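Local structure of KLLA0E08119p (Kluyveromyces lactis, 3VA7) at residues A[857-869]-A[881-893]. The protein probably catalyses the biotin- and ATP-dependent carboxylation of urea to urea-1-carboxylate, and this piece of it includes the carboxyltransferase domain. Sequence-based numbering, arbitrary orientation.
Sequences FDLNICYRINRLI and VEMSQGVRSVLIE
Ile865 packs against Val890 through its CG2 branch, 3.8 Å from Val890 CB, while its other arm abuts the backbone of the turn between the two strands. With CG1 anti to the carbonyl carbon (chi1 -65°) and the chain extended beyond it, CD1 ends 3.7 Å from Gly886 O. Cutting this side chain back to an alanine is likely to open a gap against the turn and leave Val890 CB without its methyl partner. One helical turn on, the side chains of Ile869 and Met883 lie alongside each other, running in opposite senses; the bend at chi3 (76°) brings Met883 CE to 3.8 Å from Ile869 CA. Leu868 CD2 meets Val890 CG1 obliquely at 4.0 Å. Helix 859-875 packs lengthwise along the hairpin of strands 880-885 and 889-894, in subdomains C and D of the carboxyltransferase part; its segment axis runs 24° from that of 889-893. Toward the helix start, Ile861 CG2 rests 3.7 Å from Arg888 CA, and Arg888 NE is held by Tyr852 O on the adjoining strand. The edge of the Phe857 ring faces Val887 CG1. A water donates to both Asp858 O and Val887 O, and Asp858 caps the helix, its OD2 accepting from Asn860 N at 2.9 Å.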
loop_
_atom_site.group_PDB
_atom_site.type_symbol
_atom_site.label_atom_id
_atom_site.label_comp_id
_atom_site.label_asym_id
_atom_site.label_seq_id
_atom_site.Cartn_x
_atom_site.Cartn_y
_atom_site.Cartn_z
ATOM N N PHE A 857 35.217 -8.868 -0.342
ATOM C CA PHE A 857 34.185 -9.648 -0.916
ATOM C C PHE A 857 34.878 -10.867 -1.482
ATOM O O PHE A 857 36.035 -10.776 -1.925
ATOM C CB PHE A 857 33.438 -8.906 -2.007
ATOM C CG PHE A 857 32.667 -9.804 -2.890
ATOM C CD1 PHE A 857 31.433 -10.279 -2.499
ATOM C CD2 PHE A 857 33.205 -10.227 -4.108
ATOM C CE1 PHE A 857 30.711 -11.132 -3.315
ATOM C CE2 PHE A 857 32.502 -11.124 -4.946
ATOM C CZ PHE A 857 31.252 -11.590 -4.546
ATOM N N ASP A 858 34.136 -11.980 -1.465
ATOM C CA ASP A 858 34.531 -13.276 -1.952
ATOM C C ASP A 858 33.217 -14.049 -2.117
ATOM O O ASP A 858 32.533 -14.303 -1.133
ATOM C CB ASP A 858 35.455 -13.939 -0.908
ATOM C CG ASP A 858 35.880 -15.347 -1.301
ATOM O OD1 ASP A 858 36.884 -15.854 -0.742
ATOM O OD2 ASP A 858 35.187 -15.961 -2.138
ATOM N N LEU A 859 32.844 -14.392 -3.348
ATOM C CA LEU A 859 31.632 -15.178 -3.582
ATOM C C LEU A 859 31.477 -16.423 -2.704
ATOM O O LEU A 859 30.345 -16.766 -2.335
ATOM C CB LEU A 859 31.550 -15.649 -5.019
ATOM C CG LEU A 859 30.482 -15.119 -5.975
ATOM C CD1 LEU A 859 30.534 -15.908 -7.252
ATOM C CD2 LEU A 859 29.108 -15.174 -5.383
ATOM N N ASN A 860 32.581 -17.117 -2.382
ATOM C CA ASN A 860 32.474 -18.345 -1.599
ATOM C C ASN A 860 31.792 -18.146 -0.242
ATOM O O ASN A 860 30.912 -18.940 0.169
ATOM C CB ASN A 860 33.832 -19.002 -1.437
ATOM C CG ASN A 860 34.228 -19.812 -2.667
ATOM O OD1 ASN A 860 33.407 -20.512 -3.286
ATOM N ND2 ASN A 860 35.482 -19.688 -3.048
ATOM N N ILE A 861 32.207 -17.085 0.442
ATOM C CA ILE A 861 31.584 -16.641 1.660
ATOM C C ILE A 861 30.028 -16.476 1.550
ATOM O O ILE A 861 29.284 -16.705 2.514
ATOM C CB ILE A 861 32.335 -15.388 2.140
ATOM C CG1 ILE A 861 33.661 -15.832 2.779
ATOM C CG2 ILE A 861 31.508 -14.570 3.050
ATOM C CD1 ILE A 861 34.612 -14.656 3.202
ATOM N N CYS A 862 29.524 -16.145 0.383
ATOM C CA CYS A 862 28.091 -16.029 0.221
ATOM C C CYS A 862 27.487 -17.391 0.266
ATOM O O CYS A 862 26.406 -17.572 0.819
ATOM C CB CYS A 862 27.689 -15.341 -1.135
ATOM S SG CYS A 862 28.463 -13.724 -1.329
ATOM N N TYR A 863 28.140 -18.363 -0.366
ATOM C CA TYR A 863 27.603 -19.704 -0.305
ATOM C C TYR A 863 27.686 -20.220 1.140
ATOM O O TYR A 863 26.756 -20.885 1.639
ATOM C CB TYR A 863 28.264 -20.645 -1.277
ATOM C CG TYR A 863 27.497 -21.926 -1.338
ATOM C CD1 TYR A 863 26.152 -21.933 -1.704
ATOM C CD2 TYR A 863 28.097 -23.140 -0.954
ATOM C CE1 TYR A 863 25.433 -23.116 -1.722
ATOM C CE2 TYR A 863 27.382 -24.350 -0.982
ATOM C CZ TYR A 863 26.066 -24.326 -1.359
ATOM O OH TYR A 863 25.352 -25.520 -1.378
ATOM N N ARG A 864 28.738 -19.807 1.830
ATOM C CA ARG A 864 28.987 -20.248 3.177
ATOM C C ARG A 864 27.898 -19.784 4.135
ATOM O O ARG A 864 27.488 -20.549 5.056
ATOM C CB ARG A 864 30.374 -19.787 3.644
ATOM C CG ARG A 864 30.675 -20.058 5.101
ATOM C CD ARG A 864 32.153 -19.974 5.321
ATOM N NE ARG A 864 32.478 -20.694 6.540
ATOM C CZ ARG A 864 33.001 -21.933 6.621
ATOM N NH1 ARG A 864 33.353 -22.639 5.538
ATOM N NH2 ARG A 864 33.171 -22.468 7.832
ATOM N N ILE A 865 27.431 -18.544 3.922
ATOM C CA ILE A 865 26.360 -17.980 4.760
ATOM C C ILE A 865 25.134 -18.827 4.498
ATOM O O ILE A 865 24.341 -19.159 5.410
ATOM C CB ILE A 865 26.071 -16.520 4.382
ATOM C CG1 ILE A 865 27.302 -15.646 4.705
ATOM C CG2 ILE A 865 24.720 -16.010 4.984
ATOM C CD1 ILE A 865 27.238 -14.343 3.950
ATOM N N ASN A 866 24.986 -19.230 3.247
ATOM C CA ASN A 866 23.857 -20.041 2.951
ATOM C C ASN A 866 23.968 -21.384 3.744
ATOM O O ASN A 866 22.955 -21.933 4.216
ATOM C CB ASN A 866 23.738 -20.202 1.460
ATOM C CG ASN A 866 23.124 -21.464 1.101
ATOM O OD1 ASN A 866 21.944 -21.553 0.767
ATOM N ND2 ASN A 866 23.923 -22.506 1.176
ATOM N N ARG A 867 25.192 -21.860 3.956
ATOM C CA ARG A 867 25.423 -23.179 4.572
ATOM C C ARG A 867 25.250 -23.051 6.116
ATOM O O ARG A 867 24.648 -23.907 6.738
ATOM C CB ARG A 867 26.819 -23.746 4.176
ATOM C CG ARG A 867 26.961 -24.522 2.863
ATOM C CD ARG A 867 25.648 -24.618 2.020
ATOM N NE ARG A 867 24.910 -25.865 2.170
ATOM C CZ ARG A 867 23.625 -26.068 1.870
ATOM N NH1 ARG A 867 22.835 -25.093 1.392
ATOM N NH2 ARG A 867 23.102 -27.292 2.077
ATOM N N LEU A 868 25.778 -21.984 6.724
ATOM C CA LEU A 868 25.500 -21.681 8.127
ATOM C C LEU A 868 23.993 -21.707 8.410
ATOM O O LEU A 868 23.568 -22.361 9.343
ATOM C CB LEU A 868 26.129 -20.338 8.565
ATOM C CG LEU A 868 25.919 -20.041 10.046
ATOM C CD1 LEU A 868 26.522 -21.178 10.857
ATOM C CD2 LEU A 868 26.575 -18.732 10.536
ATOM N N ILE A 869 23.195 -21.038 7.576
ATOM C CA ILE A 869 21.773 -20.963 7.766
ATOM C C ILE A 869 21.257 -22.366 7.717
ATOM O O ILE A 869 20.374 -22.733 8.492
ATOM C CB ILE A 869 21.072 -20.073 6.669
ATOM C CG1 ILE A 869 21.376 -18.564 6.890
ATOM C CG2 ILE A 869 19.577 -20.348 6.602
ATOM C CD1 ILE A 869 21.053 -17.684 5.726
ATOM N N VAL A 881 15.302 -16.609 15.971
ATOM C CA VAL A 881 14.098 -15.979 15.387
ATOM C C VAL A 881 14.163 -15.785 13.857
ATOM O O VAL A 881 13.204 -16.083 13.148
ATOM C CB VAL A 881 13.724 -14.683 16.130
ATOM C CG1 VAL A 881 12.643 -13.878 15.374
ATOM C CG2 VAL A 881 13.292 -15.044 17.545
ATOM N N GLU A 882 15.306 -15.328 13.360
ATOM C CA GLU A 882 15.440 -14.977 11.953
ATOM C C GLU A 882 16.927 -14.749 11.623
ATOM O O GLU A 882 17.663 -14.134 12.385
ATOM C CB GLU A 882 14.569 -13.762 11.615
ATOM C CG GLU A 882 14.804 -13.255 10.237
ATOM C CD GLU A 882 13.810 -12.196 9.749
ATOM O OE1 GLU A 882 13.572 -12.178 8.531
ATOM O OE2 GLU A 882 13.322 -11.368 10.539
ATOM N N MET A 883 17.378 -15.322 10.518
ATOM C CA MET A 883 18.751 -15.110 10.082
ATOM C C MET A 883 18.697 -14.321 8.799
ATOM O O MET A 883 18.030 -14.744 7.826
ATOM C CB MET A 883 19.465 -16.447 9.886
ATOM C CG MET A 883 19.306 -17.297 11.077
ATOM S SD MET A 883 19.726 -19.037 10.911
ATOM C CE MET A 883 21.478 -18.834 10.940
ATOM N N SER A 884 19.410 -13.200 8.799
ATOM C CA SER A 884 19.360 -12.241 7.701
ATOM C C SER A 884 20.651 -12.111 6.906
ATOM O O SER A 884 21.609 -11.583 7.426
ATOM C CB SER A 884 18.980 -10.906 8.298
ATOM O OG SER A 884 17.655 -11.029 8.729
ATOM N N GLN A 885 20.670 -12.592 5.655
ATOM C CA GLN A 885 21.872 -12.521 4.775
ATOM C C GLN A 885 22.339 -11.118 4.329
ATOM O O GLN A 885 21.546 -10.335 3.745
ATOM C CB GLN A 885 21.661 -13.318 3.494
ATOM C CG GLN A 885 22.525 -14.446 3.446
ATOM C CD GLN A 885 22.835 -15.002 2.083
ATOM O OE1 GLN A 885 23.950 -14.828 1.576
ATOM N NE2 GLN A 885 21.903 -15.788 1.536
ATOM N N GLY A 886 23.624 -10.841 4.580
ATOM C CA GLY A 886 24.298 -9.716 3.966
ATOM C C GLY A 886 25.446 -10.169 3.059
ATOM O O GLY A 886 25.563 -11.339 2.724
ATOM N N VAL A 887 26.338 -9.260 2.706
ATOM C CA VAL A 887 27.328 -9.566 1.700
ATOM C C VAL A 887 28.355 -10.586 2.178
ATOM O O VAL A 887 28.712 -11.505 1.431
ATOM C CB VAL A 887 28.010 -8.287 1.193
ATOM C CG1 VAL A 887 29.352 -8.630 0.485
ATOM C CG2 VAL A 887 27.001 -7.490 0.301
ATOM N N ARG A 888 28.803 -10.446 3.415
ATOM C CA ARG A 888 29.803 -11.354 3.946
ATOM C C ARG A 888 29.470 -11.690 5.437
ATOM O O ARG A 888 30.337 -12.052 6.227
ATOM C CB ARG A 888 31.171 -10.673 3.839
ATOM C CG ARG A 888 31.246 -9.417 4.662
ATOM C CD ARG A 888 32.605 -8.842 4.579
ATOM N NE ARG A 888 33.467 -9.186 5.709
ATOM C CZ ARG A 888 33.569 -8.485 6.828
ATOM N NH1 ARG A 888 32.845 -7.410 7.031
ATOM N NH2 ARG A 888 34.415 -8.879 7.760
ATOM N N SER A 889 28.202 -11.548 5.796
ATOM C CA SER A 889 27.777 -11.636 7.157
ATOM C C SER A 889 26.349 -12.162 7.193
ATOM O O SER A 889 25.683 -12.309 6.142
ATOM C CB SER A 889 27.831 -10.258 7.784
ATOM O OG SER A 889 26.687 -9.565 7.286
ATOM N N VAL A 890 25.870 -12.455 8.401
ATOM C CA VAL A 890 24.464 -12.816 8.567
ATOM C C VAL A 890 24.099 -12.382 9.933
ATOM O O VAL A 890 24.892 -12.486 10.889
ATOM C CB VAL A 890 24.169 -14.377 8.393
ATOM C CG1 VAL A 890 25.164 -15.243 9.258
ATOM C CG2 VAL A 890 22.686 -14.733 8.721
ATOM N N LEU A 891 22.906 -11.862 10.063
ATOM C CA LEU A 891 22.541 -11.381 11.366
ATOM C C LEU A 891 21.550 -12.384 11.941
ATOM O O LEU A 891 20.607 -12.788 11.269
ATOM C CB LEU A 891 21.967 -9.978 11.247
ATOM C CG LEU A 891 21.442 -9.403 12.538
ATOM C CD1 LEU A 891 22.599 -8.950 13.426
ATOM C CD2 LEU A 891 20.460 -8.307 12.236
ATOM N N ILE A 892 21.788 -12.777 13.181
ATOM C CA ILE A 892 21.013 -13.787 13.816
ATOM C C ILE A 892 20.222 -13.196 14.956
ATOM O O ILE A 892 20.817 -12.682 15.930
ATOM C CB ILE A 892 21.963 -14.837 14.353
ATOM C CG1 ILE A 892 22.435 -15.676 13.187
ATOM C CG2 ILE A 892 21.248 -15.764 15.339
ATOM C CD1 ILE A 892 23.779 -15.967 13.237
ATOM N N GLU A 893 18.895 -13.248 14.833
ATOM C CA GLU A 893 18.038 -12.686 15.861
ATOM C C GLU A 893 17.606 -13.791 16.764
ATOM O O GLU A 893 17.194 -14.885 16.277
ATOM C CB GLU A 893 16.802 -11.956 15.311
ATOM C CG GLU A 893 16.024 -11.167 16.388
ATOM C CD GLU A 893 14.676 -10.570 15.911
ATOM O OE1 GLU A 893 14.396 -10.554 14.706
ATOM O OE2 GLU A 893 13.858 -10.128 16.757
HETATM O O HOH W 1 31.093 -12.326 0.395
HETATM O O HOH W 2 21.443 -18.170 0.529
#